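Local atomic coordinates of cysteine hydrolase (Staphylococcus aureus, PDB entry 6KUA), a protein that probably hydrolyses nicotinamide to nicotinic acid and ammonia, as a zinc-containing nicotinamidase of the isochorismatase family of cysteine hydrolases. Residues V130-D135 and G158-N163; V154-V159 and W169-F174; L6-Y11 and I49-D54. All coordinates share one frame; numbering follows the deposited sequence.

Interaction 1: residues V130-D135 and G158-N163; sequences VGVCTD and GVASFN
Ser161 and Asp135 meet hydroxyl to carboxylate: Ser161 OG donates to Asp135 OD1 at 2.8 Å, reaching it on the syn side but 25° out of the carboxylate plane. With OG trans to the backbone N (chi1 -176°), the hydroxyl faces 130-135 and also accepts from Asn163 N in an almost straight bond of 3.2 Å, an ST turn. Donating one way and accepting the other, it has its rotation fixed. Asp135 OD2 bonds to Trp169 of the second subunit, so one carboxylate serves both the chain's own turn and the subunit interface. Asn163 stands across from Asp135, its amide plane nearly perpendicular to the carboxylate; its OD1 bonds to Lys165, and the residue is the N-cap of helix 164-176. Ahead of these groups the backbones run as parallel neighbours, the two strands of the beta-alpha-beta unit made by strand 126-132, helix 137-147 and strand 151-160. Gly131 N donates to Gly158 O at 2.8 Å, and Ala160 N returns a longer bond of 3.2 Å to Gly131 O. Past the cis peptide between Val132 and Cys133, which in relatives borders the oxyanion hole, the pairing changes character: Thr134 N reaches Ala160 O at 3.0 Å from well above the carbonyl plane. Thr134 then sets its two branches to different uses. Its CG2 touches Val159 CG2 at 3.8 Å, the side chains crossing at about a right angle, while OG1 lies against the carbonyl carbon of Ala160 and bonds to His167. On the strand side facing helix 13-16, Val132 CG1 rests 4.2 Å from Ala160 CB. Farther along, Cys133 SG approaches the Phe162 ring obliquely, 3.8 Å from CD2, a sulfur-aromatic contact at the more exposed margin.

Interaction 2: residues V154-V159 and W169-F174; sequences VPAEGV and WALAHF
Val154 lies opposite Phe174 and Ala156 opposite Leu171, the latter pair with CA atoms 7.1 Å apart, so the irregular segment 154-159 passes one side of helix 169-174 in the reverse direction, where helix 164-176 packs on the broken edge strand 151-160 of the parallel sheet. A turn closed by Gly158 N on Pro155 O (2.8 Å) bends the segment so that Ala156 and Val159 both come to border the same leucine. Leu171 divides its two methyls between them. Its CD1 presses on Ala156 CB at 3.7 Å, whereas CD2 meets Val159 CG2 at 4.1 Å, the Leu171 and Val159 side chains sliding past each other in opposite directions. With CD1 anti to CA (chi2 178°), that methyl continues the chain outward, while CD2 branches aside. One turn along, Phe174 crosses Val154 at about a right angle. CG1 of Val154, trans to its backbone N (chi1 -174°), reaches the ring obliquely and sits 3.9 Å from Phe174 CE2; CB and CG2 of the same valine also touch the neighbouring CD2. Val182 touches both Leu171 and Phe174, and Leu139 and Ala142 of helix 137-147 also pack on Phe174. Elsewhere on the helix, Trp169 stacks on Trp169 of the second subunit and His173 bonds to that subunit's His140, while Leu171 and Phe174 face 154-159. No hydrogen bond joins the two segments: their contact is purely apolar, a modest 184 Å² held by shape and the exclusion of water, with no polar group to fix its register.

Interaction 3: residues L6-Y11 and I49-D54; sequences LLVVDY and IFFLMD
Leu6 to Val9 pair with Ile49 to Leu52 as parallel strands whose axes come within 4.8 Å at an angle of 22°, the usual twist of a sheet. Backbone bonds alternate between them, from Phe50 N to Leu6 O and onward to Asp10 N, which reaches Leu52 O at 2.8 Å. On one face Leu6 and Ile49 lie side by side, as do Val8 and Phe51, with Val8 CB 3.8 Å from CD2 of the Phe51 ring. On the other face Leu7 CD2 rests 3.9 Å from Phe50 CB, and Leu52 CD1 approaches Leu7 CB equally closely. Past the end of strand 6-9, Asp10 takes over from the backbone: its OD1 accepts Asp54 N at 2.8 Å on the syn side, 15° out of the carboxylate plane, continuing the ladder through a side chain. The positive phi of Asp10 (51°) turns the chain there. Asp10 OD1 stands 3.8 Å from Asp54 OD2; Asp10 OD2 forms a salt bridge with Lys104, and the Asp54 side chain lies about 3 Å from the zinc ion. Helix 32-44 packs on the Leu6, Phe51 face; helix 115-121 touches Phe50 and Leu52 on the reverse, and strands 126-132 and 99-104 flank the pair within the sheet.

In the fold
All three contacts involve one five-stranded parallel sheet in the order 99-104, 48-54, 4-9, 126-132, 151-160. Interactions 1 and 3, with centres about 12 Å apart, are joined directly: Val130 N meets Leu7 O at 3.0 Å and Val130 O meets Val9 N at 2.9 Å, both probable hydrogen bonds. Interaction 2, its centre about 8 Å from that of interaction 1, shares Gly158 and Val159 with it and lays a helix against the edge strand. The metal site lies with interaction 3, the Asp54 side chain being about 3 Å from zinc. Asp10 with Lys104 is consistent with part of the family's Asp-Lys-Cys triad, whose cysteine probably lies just past 130-135 and is not Cys133.

Interaction 1: residues V130-D135 and G158-N163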
loop_
_atom_site.group_PDB
_atom_site.type_symbol
_atom_site.label_atom_id
_atom_site.label_comp_id
_atom_site.label_asym_id
_atom_site.label_seq_id
_atom_site.Cartn_x
_atom_site.Cartn_y
_atom_site.Cartn_z
ATOM N N VAL A 130 -18.209 13.023 0.450
ATOM C CA VAL A 130 -18.928 14.026 -0.314
ATOM C C VAL A 130 -17.928 14.732 -1.215
ATOM O O VAL A 130 -16.714 14.693 -0.988
ATOM C CB VAL A 130 -19.657 15.032 0.599
ATOM C CG1 VAL A 130 -20.565 14.286 1.588
ATOM C CG2 VAL A 130 -18.648 15.925 1.342
ATOM N N GLY A 131 -18.448 15.390 -2.246
ATOM C CA GLY A 131 -17.564 16.139 -3.123
ATOM C C GLY A 131 -17.751 15.793 -4.579
ATOM O O GLY A 131 -18.846 15.386 -4.986
ATOM N N VAL A 132 -16.699 15.969 -5.384
ATOM C CA VAL A 132 -16.771 15.801 -6.831
ATOM C C VAL A 132 -15.491 15.125 -7.307
ATOM O O VAL A 132 -14.476 15.141 -6.616
ATOM C CB VAL A 132 -16.952 17.149 -7.567
ATOM C CG1 VAL A 132 -18.244 17.851 -7.132
ATOM C CG2 VAL A 132 -15.713 18.035 -7.379
ATOM N N CYS A 133 -15.545 14.474 -8.477
ATOM C CA CYS A 133 -16.756 14.033 -9.160
ATOM C C CYS A 133 -17.128 12.642 -8.693
ATOM O O CYS A 133 -16.248 11.868 -8.309
ATOM C CB CYS A 133 -16.577 14.001 -10.679
ATOM S SG CYS A 133 -16.177 15.552 -11.412
ATOM N N THR A 134 -18.430 12.342 -8.741
ATOM C CA THR A 134 -18.949 11.068 -8.253
ATOM C C THR A 134 -18.190 9.887 -8.840
ATOM O O THR A 134 -17.840 8.946 -8.126
ATOM C CB THR A 134 -20.433 10.952 -8.598
ATOM O OG1 THR A 134 -21.032 12.244 -8.504
ATOM C CG2 THR A 134 -21.141 9.991 -7.663
ATOM N N ASP A 135 -17.953 9.907 -10.148
ATOM C CA ASP A 135 -17.393 8.752 -10.834
ATOM C C ASP A 135 -15.896 8.894 -11.103
ATOM O O ASP A 135 -15.349 8.115 -11.894
ATOM C CB ASP A 135 -18.155 8.492 -12.146
ATOM C CG ASP A 135 -18.095 9.688 -13.104
ATOM O OD1 ASP A 135 -18.166 10.843 -12.629
ATOM O OD2 ASP A 135 -17.964 9.485 -14.327
ATOM N N GLY A 158 -24.777 14.701 -1.704
ATOM C CA GLY A 158 -23.501 15.252 -1.306
ATOM C C GLY A 158 -22.399 15.100 -2.332
ATOM O O GLY A 158 -21.259 15.504 -2.075
ATOM N N VAL A 159 -22.721 14.546 -3.504
ATOM C CA VAL A 159 -21.747 14.331 -4.567
ATOM C C VAL A 159 -22.351 14.776 -5.898
ATOM O O VAL A 159 -23.571 14.831 -6.060
ATOM C CB VAL A 159 -21.298 12.850 -4.637
ATOM C CG1 VAL A 159 -20.441 12.487 -3.412
ATOM C CG2 VAL A 159 -22.519 11.927 -4.728
ATOM N N ALA A 160 -21.479 15.092 -6.863
ATOM C CA ALA A 160 -21.925 15.511 -8.189
ATOM C C ALA A 160 -20.877 15.184 -9.243
ATOM O O ALA A 160 -19.682 15.103 -8.957
ATOM C CB ALA A 160 -22.228 17.009 -8.235
ATOM N N SER A 161 -21.338 15.047 -10.489
ATOM C CA SER A 161 -20.438 14.897 -11.627
ATOM C C SER A 161 -20.946 15.711 -12.812
ATOM O O SER A 161 -22.132 16.031 -12.913
ATOM C CB SER A 161 -20.294 13.425 -12.043
ATOM O OG SER A 161 -19.344 13.302 -13.086
ATOM N N PHE A 162 -20.029 16.030 -13.733
ATOM C CA PHE A 162 -20.443 16.612 -15.007
ATOM C C PHE A 162 -21.132 15.591 -15.899
ATOM O O PHE A 162 -21.818 15.976 -16.852
ATOM C CB PHE A 162 -19.238 17.214 -15.743
ATOM C CG PHE A 162 -18.096 16.242 -15.963
ATOM C CD1 PHE A 162 -18.088 15.387 -17.067
ATOM C CD2 PHE A 162 -17.023 16.199 -15.078
ATOM C CE1 PHE A 162 -17.041 14.495 -17.273
ATOM C CE2 PHE A 162 -15.969 15.312 -15.279
ATOM C CZ PHE A 162 -15.980 14.458 -16.379
ATOM N N ASN A 163 -20.972 14.307 -15.602
ATOM C CA ASN A 163 -21.471 13.210 -16.419
ATOM C C ASN A 163 -22.643 12.570 -15.684
ATOM O O ASN A 163 -22.447 11.871 -14.685
ATOM C CB ASN A 163 -20.342 12.212 -16.675
ATOM C CG ASN A 163 -20.781 11.011 -17.480
ATOM O OD1 ASN A 163 -21.943 10.897 -17.880
ATOM N ND2 ASN A 163 -19.840 10.100 -17.729
#

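Interaction 2: residues V154-V159 and W169-F174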
loop_
_atom_site.group_PDB
_atom_site.type_symbol
_atom_site.label_atom_id
_atom_site.label_comp_id
_atom_site.label_asym_id
_atom_site.label_seq_id
_atom_site.Cartn_x
_atom_site.Cartn_y
_atom_site.Cartn_z
ATOM N N VAL A 154 -22.109 7.300 0.991
ATOM C CA VAL A 154 -22.016 8.354 -0.018
ATOM C C VAL A 154 -23.412 8.895 -0.292
ATOM O O VAL A 154 -24.151 8.325 -1.115
ATOM C CB VAL A 154 -21.356 7.863 -1.318
ATOM C CG1 VAL A 154 -21.159 9.043 -2.259
ATOM C CG2 VAL A 154 -20.022 7.188 -1.024
ATOM N N PRO A 155 -23.815 9.978 0.371
ATOM C CA PRO A 155 -25.165 10.518 0.161
ATOM C C PRO A 155 -25.272 11.125 -1.225
ATOM O O PRO A 155 -24.423 11.917 -1.631
ATOM C CB PRO A 155 -25.300 11.582 1.258
ATOM C CG PRO A 155 -23.902 11.986 1.557
ATOM C CD PRO A 155 -23.074 10.721 1.402
ATOM N N ALA A 156 -26.318 10.741 -1.955
ATOM C CA ALA A 156 -26.453 11.215 -3.327
ATOM C C ALA A 156 -26.597 12.730 -3.395
ATOM O O ALA A 156 -26.268 13.328 -4.424
ATOM C CB ALA A 156 -27.648 10.537 -3.996
ATOM N N GLU A 157 -27.080 13.362 -2.325
ATOM C CA GLU A 157 -27.169 14.817 -2.254
ATOM C C GLU A 157 -25.820 15.481 -2.001
ATOM O O GLU A 157 -25.735 16.714 -2.051
ATOM C CB GLU A 157 -28.139 15.222 -1.136
ATOM C CG GLU A 157 -29.564 15.533 -1.568
ATOM C CD GLU A 157 -30.248 16.529 -0.611
ATOM O OE1 GLU A 157 -30.241 17.758 -0.899
ATOM O OE2 GLU A 157 -30.779 16.076 0.435
ATOM N N GLY A 158 -24.777 14.701 -1.704
ATOM C CA GLY A 158 -23.501 15.252 -1.306
ATOM C C GLY A 158 -22.399 15.100 -2.332
ATOM O O GLY A 158 -21.259 15.504 -2.075
ATOM N N VAL A 159 -22.721 14.546 -3.504
ATOM C CA VAL A 159 -21.747 14.331 -4.567
ATOM C C VAL A 159 -22.351 14.776 -5.898
ATOM O O VAL A 159 -23.571 14.831 -6.060
ATOM C CB VAL A 159 -21.298 12.850 -4.637
ATOM C CG1 VAL A 159 -20.441 12.487 -3.412
ATOM C CG2 VAL A 159 -22.519 11.927 -4.728
ATOM N N TRP A 169 -24.297 5.746 -12.588
ATOM C CA TRP A 169 -23.521 4.506 -12.569
ATOM C C TRP A 169 -22.806 4.332 -11.233
ATOM O O TRP A 169 -22.842 3.257 -10.624
ATOM C CB TRP A 169 -22.488 4.473 -13.714
ATOM C CG TRP A 169 -21.665 3.229 -13.562
ATOM C CD1 TRP A 169 -21.983 1.978 -14.018
ATOM C CD2 TRP A 169 -20.454 3.085 -12.804
ATOM N NE1 TRP A 169 -21.028 1.077 -13.620
ATOM C CE2 TRP A 169 -20.079 1.730 -12.871
ATOM C CE3 TRP A 169 -19.633 3.984 -12.094
ATOM C CZ2 TRP A 169 -18.928 1.239 -12.246
ATOM C CZ3 TRP A 169 -18.495 3.487 -11.459
ATOM C CH2 TRP A 169 -18.154 2.129 -11.546
ATOM N N ALA A 170 -22.150 5.394 -10.761
ATOM C CA ALA A 170 -21.285 5.280 -9.588
ATOM C C ALA A 170 -22.097 5.102 -8.310
ATOM O O ALA A 170 -21.684 4.359 -7.408
ATOM C CB ALA A 170 -20.360 6.501 -9.505
ATOM N N LEU A 171 -23.270 5.746 -8.221
ATOM C CA LEU A 171 -24.104 5.580 -7.036
ATOM C C LEU A 171 -24.558 4.133 -6.887
ATOM O O LEU A 171 -24.605 3.611 -5.768
ATOM C CB LEU A 171 -25.306 6.529 -7.080
ATOM C CG LEU A 171 -25.005 8.030 -6.903
ATOM C CD1 LEU A 171 -26.269 8.857 -7.024
ATOM C CD2 LEU A 171 -24.310 8.330 -5.580
ATOM N N ALA A 172 -24.886 3.464 -8.004
ATOM C CA ALA A 172 -25.259 2.054 -7.923
ATOM C C ALA A 172 -24.048 1.181 -7.621
ATOM O O ALA A 172 -24.151 0.219 -6.858
ATOM C CB ALA A 172 -25.941 1.590 -9.220
ATOM N N HIS A 173 -22.894 1.500 -8.218
ATOM C CA HIS A 173 -21.661 0.805 -7.869
ATOM C C HIS A 173 -21.398 0.885 -6.371
ATOM O O HIS A 173 -21.155 -0.139 -5.720
ATOM C CB HIS A 173 -20.487 1.389 -8.659
ATOM C CG HIS A 173 -19.216 0.613 -8.518
ATOM N ND1 HIS A 173 -18.968 -0.544 -9.226
ATOM C CD2 HIS A 173 -18.122 0.822 -7.743
ATOM C CE1 HIS A 173 -17.766 -1.000 -8.915
ATOM N NE2 HIS A 173 -17.236 -0.200 -8.005
ATOM N N PHE A 174 -21.477 2.092 -5.793
ATOM C CA PHE A 174 -21.243 2.216 -4.353
ATOM C C PHE A 174 -22.182 1.303 -3.574
ATOM O O PHE A 174 -21.769 0.638 -2.618
ATOM C CB PHE A 174 -21.422 3.665 -3.879
ATOM C CG PHE A 174 -20.560 4.672 -4.578
ATOM C CD1 PHE A 174 -19.299 4.343 -5.056
ATOM C CD2 PHE A 174 -21.014 5.981 -4.738
ATOM C CE1 PHE A 174 -18.501 5.309 -5.697
ATOM C CE2 PHE A 174 -20.237 6.947 -5.390
ATOM C CZ PHE A 174 -18.978 6.611 -5.874
#

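Interaction 3: residues L6-Y11 and I49-D54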
loop_
_atom_site.group_PDB
_atom_site.type_symbol
_atom_site.label_atom_id
_atom_site.label_comp_id
_atom_site.label_asym_id
_atom_site.label_seq_id
_atom_site.Cartn_x
_atom_site.Cartn_y
_atom_site.Cartn_z
ATOM N N LEU A 6 -15.734 12.510 8.008
ATOM C CA LEU A 6 -16.253 13.079 6.782
ATOM C C LEU A 6 -15.083 13.356 5.849
ATOM O O LEU A 6 -14.102 13.990 6.253
ATOM C CB LEU A 6 -17.030 14.366 7.082
ATOM C CG LEU A 6 -17.580 15.122 5.876
ATOM C CD1 LEU A 6 -18.673 14.324 5.197
ATOM C CD2 LEU A 6 -18.112 16.471 6.316
ATOM N N LEU A 7 -15.170 12.873 4.620
ATOM C CA LEU A 7 -14.152 13.136 3.607
ATOM C C LEU A 7 -14.751 14.067 2.565
ATOM O O LEU A 7 -15.709 13.691 1.876
ATOM C CB LEU A 7 -13.667 11.837 2.952
ATOM C CG LEU A 7 -13.214 10.703 3.874
ATOM C CD1 LEU A 7 -12.618 9.519 3.089
ATOM C CD2 LEU A 7 -12.224 11.204 4.922
ATOM N N VAL A 8 -14.189 15.269 2.450
ATOM C CA VAL A 8 -14.642 16.273 1.486
ATOM C C VAL A 8 -13.637 16.302 0.346
ATOM O O VAL A 8 -12.525 16.821 0.495
ATOM C CB VAL A 8 -14.797 17.656 2.127
ATOM C CG1 VAL A 8 -15.314 18.666 1.093
ATOM C CG2 VAL A 8 -15.729 17.556 3.326
ATOM N N VAL A 9 -14.030 15.746 -0.796
ATOM C CA VAL A 9 -13.113 15.485 -1.904
ATOM C C VAL A 9 -13.203 16.611 -2.932
ATOM O O VAL A 9 -14.270 16.859 -3.512
ATOM C CB VAL A 9 -13.405 14.120 -2.549
ATOM C CG1 VAL A 9 -12.394 13.823 -3.643
ATOM C CG2 VAL A 9 -13.371 13.024 -1.484
ATOM N N ASP A 10 -12.073 17.303 -3.124
ATOM C CA ASP A 10 -11.816 18.207 -4.255
ATOM C C ASP A 10 -12.913 19.244 -4.485
ATOM O O ASP A 10 -13.291 19.536 -5.625
ATOM C CB ASP A 10 -11.563 17.403 -5.530
ATOM C CG ASP A 10 -10.146 16.918 -5.611
ATOM O OD1 ASP A 10 -9.229 17.757 -5.457
ATOM O OD2 ASP A 10 -9.940 15.699 -5.795
ATOM N N TYR A 11 -13.403 19.852 -3.404
ATOM C CA TYR A 11 -14.446 20.869 -3.535
ATOM C C TYR A 11 -13.831 22.262 -3.686
ATOM O O TYR A 11 -14.050 23.165 -2.882
ATOM C CB TYR A 11 -15.398 20.816 -2.351
ATOM C CG TYR A 11 -16.724 21.424 -2.707
ATOM C CD1 TYR A 11 -17.608 20.746 -3.530
ATOM C CD2 TYR A 11 -17.068 22.698 -2.272
ATOM C CE1 TYR A 11 -18.813 21.295 -3.885
ATOM C CE2 TYR A 11 -18.275 23.270 -2.627
ATOM C CZ TYR A 11 -19.143 22.560 -3.433
ATOM O OH TYR A 11 -20.349 23.099 -3.783
ATOM N N ILE A 49 -13.022 15.709 10.256
ATOM C CA ILE A 49 -13.340 16.142 8.903
ATOM C C ILE A 49 -12.032 16.322 8.152
ATOM O O ILE A 49 -11.145 17.052 8.609
ATOM C CB ILE A 49 -14.149 17.453 8.882
ATOM C CG1 ILE A 49 -15.397 17.333 9.761
ATOM C CG2 ILE A 49 -14.553 17.779 7.467
ATOM C CD1 ILE A 49 -15.721 18.580 10.540
ATOM N N PHE A 50 -11.925 15.676 6.992
ATOM C CA PHE A 50 -10.726 15.721 6.163
ATOM C C PHE A 50 -11.091 16.386 4.847
ATOM O O PHE A 50 -11.993 15.918 4.142
ATOM C CB PHE A 50 -10.157 14.319 5.931
ATOM C CG PHE A 50 -9.741 13.608 7.192
ATOM C CD1 PHE A 50 -10.691 13.068 8.050
ATOM C CD2 PHE A 50 -8.392 13.463 7.508
ATOM C CE1 PHE A 50 -10.315 12.410 9.225
ATOM C CE2 PHE A 50 -7.994 12.799 8.678
ATOM C CZ PHE A 50 -8.951 12.271 9.537
ATOM N N PHE A 51 -10.419 17.498 4.537
ATOM C CA PHE A 51 -10.533 18.143 3.239
ATOM C C PHE A 51 -9.385 17.649 2.364
ATOM O O PHE A 51 -8.213 17.872 2.689
ATOM C CB PHE A 51 -10.520 19.668 3.386
ATOM C CG PHE A 51 -11.717 20.216 4.126
ATOM C CD1 PHE A 51 -11.725 20.277 5.506
ATOM C CD2 PHE A 51 -12.838 20.654 3.433
ATOM C CE1 PHE A 51 -12.839 20.779 6.197
ATOM C CE2 PHE A 51 -13.938 21.149 4.099
ATOM C CZ PHE A 51 -13.942 21.214 5.487
ATOM N N LEU A 52 -9.725 16.933 1.293
ATOM C CA LEU A 52 -8.756 16.275 0.424
ATOM C C LEU A 52 -8.702 17.015 -0.905
ATOM O O LEU A 52 -9.730 17.158 -1.574
ATOM C CB LEU A 52 -9.125 14.811 0.213
ATOM C CG LEU A 52 -8.936 14.062 1.527
ATOM C CD1 LEU A 52 -10.194 13.291 1.902
ATOM C CD2 LEU A 52 -7.727 13.155 1.414
ATOM N N MET A 53 -7.506 17.470 -1.291
ATOM C CA MET A 53 -7.372 18.418 -2.392
ATOM C C MET A 53 -6.227 18.060 -3.328
ATOM O O MET A 53 -5.083 17.914 -2.892
ATOM C CB MET A 53 -7.159 19.833 -1.850
ATOM C CG MET A 53 -8.335 20.330 -1.023
ATOM S SD MET A 53 -9.722 20.771 -2.078
ATOM C CE MET A 53 -8.813 21.355 -3.496
ATOM N N ASP A 54 -6.552 17.934 -4.610
ATOM C CA ASP A 54 -5.559 17.789 -5.665
ATOM C C ASP A 54 -4.440 18.811 -5.513
ATOM O O ASP A 54 -4.686 20.015 -5.390
ATOM C CB ASP A 54 -6.232 17.963 -7.032
ATOM C CG ASP A 54 -6.400 16.648 -7.772
ATOM O OD1 ASP A 54 -5.521 15.762 -7.611
ATOM O OD2 ASP A 54 -7.412 16.502 -8.507
#